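Long-range contacts in short chain dehydrogenase (A0QTM2 homolog) (Mycobacterium thermoresistibile, PDB 3SC4), which is probably an NAD(P)-dependent oxidoreductase of the short-chain dehydrogenase family, with a Rossmann-type fold, whose substrate is not established: residues Ile104-Ile109 and Thr164-Ala169; Pro153-Pro158 and Ala169-Thr174. All coordinates share one frame; numbering follows the deposited sequence.

Interaction 1: Ile104-Ile109 and Thr164-Ala169; sequences INLGSI and TPYMMA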
loop_
_atom_site.group_PDB
_atom_site.type_symbol
_atom_site.label_atom_id
_atom_site.label_comp_id
_atom_site.label_asym_id
_atom_site.label_seq_id
_atom_site.Cartn_x
_atom_site.Cartn_y
_atom_site.Cartn_z
ATOM N N ILE B 104 -9.287 11.625 1.060
ATOM C CA ILE B 104 -9.412 11.548 -0.380
ATOM C C ILE B 104 -8.814 12.780 -1.074
ATOM O O ILE B 104 -8.929 13.885 -0.590
ATOM C CB ILE B 104 -10.874 11.363 -0.772
ATOM C CG1 ILE B 104 -10.977 11.052 -2.269
ATOM C CG2 ILE B 104 -11.681 12.592 -0.364
ATOM C CD1 ILE B 104 -12.281 10.247 -2.691
ATOM N N ASN B 105 -8.105 12.526 -2.168
ATOM C CA ASN B 105 -7.657 13.520 -3.120
ATOM C C ASN B 105 -7.439 12.705 -4.399
ATOM O O ASN B 105 -6.839 11.634 -4.335
ATOM C CB ASN B 105 -6.378 14.204 -2.665
ATOM C CG ASN B 105 -5.812 15.177 -3.701
ATOM O OD1 ASN B 105 -5.870 14.938 -4.900
ATOM N ND2 ASN B 105 -5.220 16.250 -3.225
ATOM N N LEU B 106 -7.949 13.195 -5.532
ATOM C CA LEU B 106 -8.006 12.378 -6.742
ATOM C C LEU B 106 -6.984 12.865 -7.765
ATOM O O LEU B 106 -7.076 12.544 -8.960
ATOM C CB LEU B 106 -9.433 12.373 -7.341
ATOM C CG LEU B 106 -10.552 11.890 -6.389
ATOM C CD1 LEU B 106 -11.912 11.867 -7.093
ATOM C CD2 LEU B 106 -10.257 10.505 -5.851
ATOM N N GLY B 107 -6.010 13.642 -7.307
ATOM C CA GLY B 107 -4.967 14.134 -8.202
ATOM C C GLY B 107 -3.902 13.086 -8.450
ATOM O O GLY B 107 -3.867 12.043 -7.779
ATOM N N SER B 108 -3.026 13.382 -9.404
ATOM C CA SER B 108 -1.911 12.529 -9.737
ATOM C C SER B 108 -0.714 12.777 -8.823
ATOM O O SER B 108 -0.724 13.683 -8.013
ATOM C CB SER B 108 -1.484 12.794 -11.174
ATOM O OG SER B 108 -0.652 13.949 -11.271
ATOM N N ILE B 109 0.332 11.965 -8.978
ATOM C CA ILE B 109 1.584 12.149 -8.260
ATOM C C ILE B 109 2.185 13.535 -8.526
ATOM O O ILE B 109 2.878 14.119 -7.678
ATOM C CB ILE B 109 2.568 11.035 -8.634
ATOM C CG1 ILE B 109 3.908 11.190 -7.894
ATOM C CG2 ILE B 109 2.802 10.975 -10.138
ATOM C CD1 ILE B 109 4.712 9.845 -7.780
ATOM N N THR B 164 -2.887 7.733 -8.383
ATOM C CA THR B 164 -1.899 6.948 -7.642
ATOM C C THR B 164 -1.926 7.116 -6.121
ATOM O O THR B 164 -2.023 6.151 -5.397
ATOM C CB THR B 164 -0.510 7.225 -8.214
ATOM O OG1 THR B 164 -0.518 6.816 -9.588
ATOM C CG2 THR B 164 0.545 6.483 -7.446
ATOM N N PRO B 165 -1.879 8.340 -5.632
ATOM C CA PRO B 165 -1.905 8.498 -4.177
ATOM C C PRO B 165 -3.091 7.829 -3.511
ATOM O O PRO B 165 -2.939 7.074 -2.543
ATOM C CB PRO B 165 -1.982 10.023 -3.996
ATOM C CG PRO B 165 -1.424 10.565 -5.281
ATOM C CD PRO B 165 -1.862 9.627 -6.334
ATOM N N TYR B 166 -4.277 8.112 -4.005
ATOM C CA TYR B 166 -5.498 7.567 -3.423
ATOM C C TYR B 166 -5.594 6.064 -3.631
ATOM O O TYR B 166 -5.965 5.357 -2.720
ATOM C CB TYR B 166 -6.735 8.278 -4.004
ATOM C CG TYR B 166 -8.039 7.940 -3.336
ATOM C CD1 TYR B 166 -8.227 8.167 -1.990
ATOM C CD2 TYR B 166 -9.087 7.426 -4.067
ATOM C CE1 TYR B 166 -9.455 7.849 -1.368
ATOM C CE2 TYR B 166 -10.295 7.106 -3.483
ATOM C CZ TYR B 166 -10.487 7.300 -2.125
ATOM O OH TYR B 166 -11.715 6.986 -1.553
ATOM N N MET B 167 -5.257 5.574 -4.823
ATOM C CA MET B 167 -5.261 4.132 -5.070
ATOM C C MET B 167 -4.303 3.446 -4.119
ATOM O O MET B 167 -4.617 2.397 -3.571
ATOM C CB MET B 167 -4.874 3.832 -6.497
ATOM C CG MET B 167 -4.733 2.367 -6.808
ATOM S SD MET B 167 -3.055 1.732 -6.493
ATOM C CE MET B 167 -2.066 2.692 -7.666
ATOM N N MET B 168 -3.131 4.033 -3.916
ATOM C CA MET B 168 -2.160 3.441 -2.975
ATOM C C MET B 168 -2.743 3.301 -1.561
ATOM O O MET B 168 -2.534 2.286 -0.879
ATOM C CB MET B 168 -0.865 4.280 -2.902
ATOM C CG MET B 168 0.035 4.055 -4.069
ATOM S SD MET B 168 1.406 5.213 -4.085
ATOM C CE MET B 168 2.298 4.685 -2.607
ATOM N N ALA B 169 -3.401 4.359 -1.113
ATOM C CA ALA B 169 -3.958 4.405 0.216
ATOM C C ALA B 169 -5.101 3.404 0.320
ATOM O O ALA B 169 -5.132 2.594 1.256
ATOM C CB ALA B 169 -4.417 5.830 0.572
#
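The side chain of I104 lies over one face of the Y166 ring, and this apolar contact carries most of the meeting. CG1 of I104 makes a CH-pi contact, 3.9 Å from the ring centroid and 19° off the normal, displaced toward the rim. CD1 of I104 continues along the ring to its phenol end, 3.5 Å from Y166 CZ and as near to the hydroxyl oxygen. The Y166 ring reaches the loop because its CG stands anti to the backbone N (chi1 -172°). L106 starts out pointing away from the helix, yet its CD2 methyl returns to within 3.7 Å of Y166 CD2, the two side chains lying side by side.

Main-chain oxygens of the loop supply the closer of the other touches. N105 O rests 3.4 Å from Y166 CB, at the base of the ring, and G107 O lies 3.5 Å from P165 CD, in the first turn of the helix. Within the loop, N105 OD1 accepts from G107 N at 2.7 Å, forming an Asx turn that ties the N105 carboxamide to the backbone. A bound sulfate, probably from the crystallisation liquor, is about 4 Å from the N105 side chain.

Y166 and K170 have the Tyr-X-X-X-Lys spacing of the family signature, so Y166 is probably the catalytic tyrosine, with I104 and L106 beside it, consistent with a wall of the substrate site. The loop, which follows strand 96-99, crosses the start of helix 164-183. Helix 114-135 backs both segments, through R116, which touches N105, and M120, which touches P165. At the other end, E183 of the second subunit accepts from I109 N and T164 N, joining loop and helix start to the dimer interface.

Interaction 2: Pro153-Pro158 and Ala169-Thr174; sequences PIRLEP and AKYGMT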
loop_
_atom_site.group_PDB
_atom_site.type_symbol
_atom_site.label_atom_id
_atom_site.label_comp_id
_atom_site.label_asym_id
_atom_site.label_seq_id
_atom_site.Cartn_x
_atom_site.Cartn_y
_atom_site.Cartn_z
ATOM N N PRO B 153 -11.847 -3.877 -3.608
ATOM C CA PRO B 153 -11.059 -4.985 -4.166
ATOM C C PRO B 153 -9.871 -4.452 -4.925
ATOM O O PRO B 153 -9.947 -3.338 -5.477
ATOM C CB PRO B 153 -12.001 -5.650 -5.185
ATOM C CG PRO B 153 -13.332 -5.104 -4.921
ATOM C CD PRO B 153 -13.145 -3.743 -4.275
ATOM N N ILE B 154 -8.808 -5.251 -4.935
ATOM C CA ILE B 154 -7.573 -4.937 -5.599
ATOM C C ILE B 154 -7.787 -5.308 -7.048
ATOM O O ILE B 154 -7.881 -6.487 -7.397
ATOM C CB ILE B 154 -6.385 -5.727 -5.069
ATOM C CG1 ILE B 154 -6.267 -5.617 -3.534
ATOM C CG2 ILE B 154 -5.125 -5.305 -5.775
ATOM C CD1 ILE B 154 -6.019 -4.261 -2.988
ATOM N N ARG B 155 -7.855 -4.274 -7.882
ATOM C CA ARG B 155 -7.997 -4.397 -9.330
ATOM C C ARG B 155 -6.687 -3.913 -9.973
ATOM O O ARG B 155 -6.254 -2.787 -9.738
ATOM C CB ARG B 155 -9.145 -3.496 -9.782
ATOM C CG ARG B 155 -10.525 -3.879 -9.207
ATOM C CD ARG B 155 -11.175 -4.835 -10.170
ATOM N NE ARG B 155 -12.482 -4.348 -10.528
ATOM C CZ ARG B 155 -13.105 -4.579 -11.672
ATOM N NH1 ARG B 155 -12.563 -5.283 -12.649
ATOM N NH2 ARG B 155 -14.316 -4.075 -11.820
ATOM N N LEU B 156 -6.080 -4.767 -10.790
ATOM C CA LEU B 156 -4.716 -4.560 -11.277
ATOM C C LEU B 156 -4.616 -4.195 -12.748
ATOM O O LEU B 156 -3.507 -3.932 -13.249
ATOM C CB LEU B 156 -3.892 -5.830 -11.046
ATOM C CG LEU B 156 -3.695 -6.237 -9.585
ATOM C CD1 LEU B 156 -2.949 -7.593 -9.522
ATOM C CD2 LEU B 156 -2.955 -5.133 -8.829
ATOM N N GLU B 157 -5.756 -4.198 -13.437
ATOM C CA GLU B 157 -5.807 -3.728 -14.810
ATOM C C GLU B 157 -5.451 -2.228 -14.800
ATOM O O GLU B 157 -5.801 -1.499 -13.865
ATOM C CB GLU B 157 -7.192 -3.960 -15.440
ATOM C CG GLU B 157 -7.689 -5.446 -15.412
ATOM C CD GLU B 157 -8.414 -5.869 -14.097
ATOM O OE1 GLU B 157 -8.687 -5.043 -13.195
ATOM O OE2 GLU B 157 -8.698 -7.074 -13.954
ATOM N N PRO B 158 -4.702 -1.780 -15.813
ATOM C CA PRO B 158 -4.207 -0.394 -15.890
ATOM C C PRO B 158 -5.211 0.715 -15.567
ATOM O O PRO B 158 -4.863 1.668 -14.873
ATOM C CB PRO B 158 -3.742 -0.293 -17.340
ATOM C CG PRO B 158 -3.186 -1.665 -17.602
ATOM C CD PRO B 158 -4.089 -2.630 -16.859
ATOM N N ALA B 169 -3.401 4.359 -1.113
ATOM C CA ALA B 169 -3.958 4.405 0.216
ATOM C C ALA B 169 -5.101 3.404 0.320
ATOM O O ALA B 169 -5.132 2.594 1.256
ATOM C CB ALA B 169 -4.417 5.830 0.572
ATOM N N LYS B 170 -6.021 3.416 -0.638
ATOM C CA LYS B 170 -7.173 2.526 -0.527
ATOM C C LYS B 170 -6.757 1.077 -0.700
ATOM O O LYS B 170 -7.217 0.237 0.046
ATOM C CB LYS B 170 -8.308 2.870 -1.512
ATOM C CG LYS B 170 -8.994 4.237 -1.307
ATOM C CD LYS B 170 -9.428 4.544 0.131
ATOM C CE LYS B 170 -10.524 3.610 0.651
ATOM N NZ LYS B 170 -11.121 4.154 1.952
ATOM N N TYR B 171 -5.919 0.764 -1.679
ATOM C CA TYR B 171 -5.443 -0.603 -1.828
ATOM C C TYR B 171 -4.619 -1.052 -0.607
ATOM O O TYR B 171 -4.669 -2.218 -0.193
ATOM C CB TYR B 171 -4.594 -0.741 -3.099
ATOM C CG TYR B 171 -5.368 -0.880 -4.420
ATOM C CD1 TYR B 171 -6.695 -0.510 -4.538
ATOM C CD2 TYR B 171 -4.731 -1.333 -5.551
ATOM C CE1 TYR B 171 -7.369 -0.623 -5.771
ATOM C CE2 TYR B 171 -5.380 -1.447 -6.749
ATOM C CZ TYR B 171 -6.700 -1.088 -6.864
ATOM O OH TYR B 171 -7.330 -1.220 -8.086
ATOM N N GLY B 172 -3.847 -0.125 -0.040
ATOM C CA GLY B 172 -3.079 -0.388 1.175
ATOM C C GLY B 172 -3.949 -0.832 2.335
ATOM O O GLY B 172 -3.598 -1.771 3.041
ATOM N N MET B 173 -5.109 -0.173 2.505
ATOM C CA MET B 173 -6.128 -0.573 3.509
ATOM C C MET B 173 -6.602 -1.979 3.240
ATOM O O MET B 173 -6.678 -2.792 4.142
ATOM C CB MET B 173 -7.372 0.326 3.472
ATOM C CG MET B 173 -7.326 1.532 4.270
ATOM S SD MET B 173 -8.857 2.486 4.158
ATOM C CE MET B 173 -9.896 1.891 5.486
ATOM N N THR B 174 -6.969 -2.255 2.004
ATOM C CA THR B 174 -7.434 -3.596 1.642
ATOM C C THR B 174 -6.337 -4.633 1.897
ATOM O O THR B 174 -6.561 -5.657 2.537
ATOM C CB THR B 174 -7.931 -3.596 0.184
ATOM O OG1 THR B 174 -9.150 -2.804 0.096
ATOM C CG2 THR B 174 -8.162 -5.037 -0.344
#
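Y171 reaches out from its helix toward the loop, and its hydroxyl donates to R155 O in a short hydrogen bond of 2.5 Å. The donor lies in the carbonyl plane on a lone pair, at a C=O...O angle of 123°, and the carbonyl oxygen meets the ring at its edge. With CG anti to the carbonyl carbon (chi1 -80°), the ring lies beneath the loop backbone: I154 CA stands 4.1 Å above one face, displaced toward the rim.

I154 crosses the ring obliquely. Its two branches divide the work. CG2 lies by the CD2-CE2 bond of the Y171 ring, 4.0 Å from either atom, while CD1 comes to 3.7 Å from Y171 CG at the root of the ring. The same CD1 methyl is 3.5 Å from T174 CG2, one turn further along the helix, and so fills the groove between Y171 and T174, sliding past the threonine in the opposite direction. T174 turns its methyl to the loop while OG1 is hydrogen-bonded to S151 and to P152 O.

R155 offers the ring little but its backbone and CB, which is 3.4 Å from Y171 OH; its bent chain carries the guanidinium off to a salt bridge with D275.

The loop follows strand 146-149, passes the middle of helix 164-183 at P153-R155 and then leads away from it. P153 and T174 both pack on T242 of strand 242-244, and W273 meets the Y171 ring with planes about 50° apart. L156 and L175 of the second subunit pack on I154 and Y171.

Both contacts set a loop against helix 164-183: interaction 1 at its first turn, interaction 2 about two turns further on, their centres 11 Å apart and A169 shared. In each, buried helix side chains meet a mostly more accessible loop. Interaction 1 is the more superficial, with I104 and L106 exposed and its centre about 19 Å from that of the chain, against about 16 Å for interaction 2. The two tyrosines differ in use: Y166 meets the first loop by CH-pi and apolar contact, without a hydrogen bond to it, whereas the hydroxyl of Y171 donates to a main-chain carbonyl. The second subunit touches both, by hydrogen bonds as well as packing at interaction 1 and by packing at interaction 2.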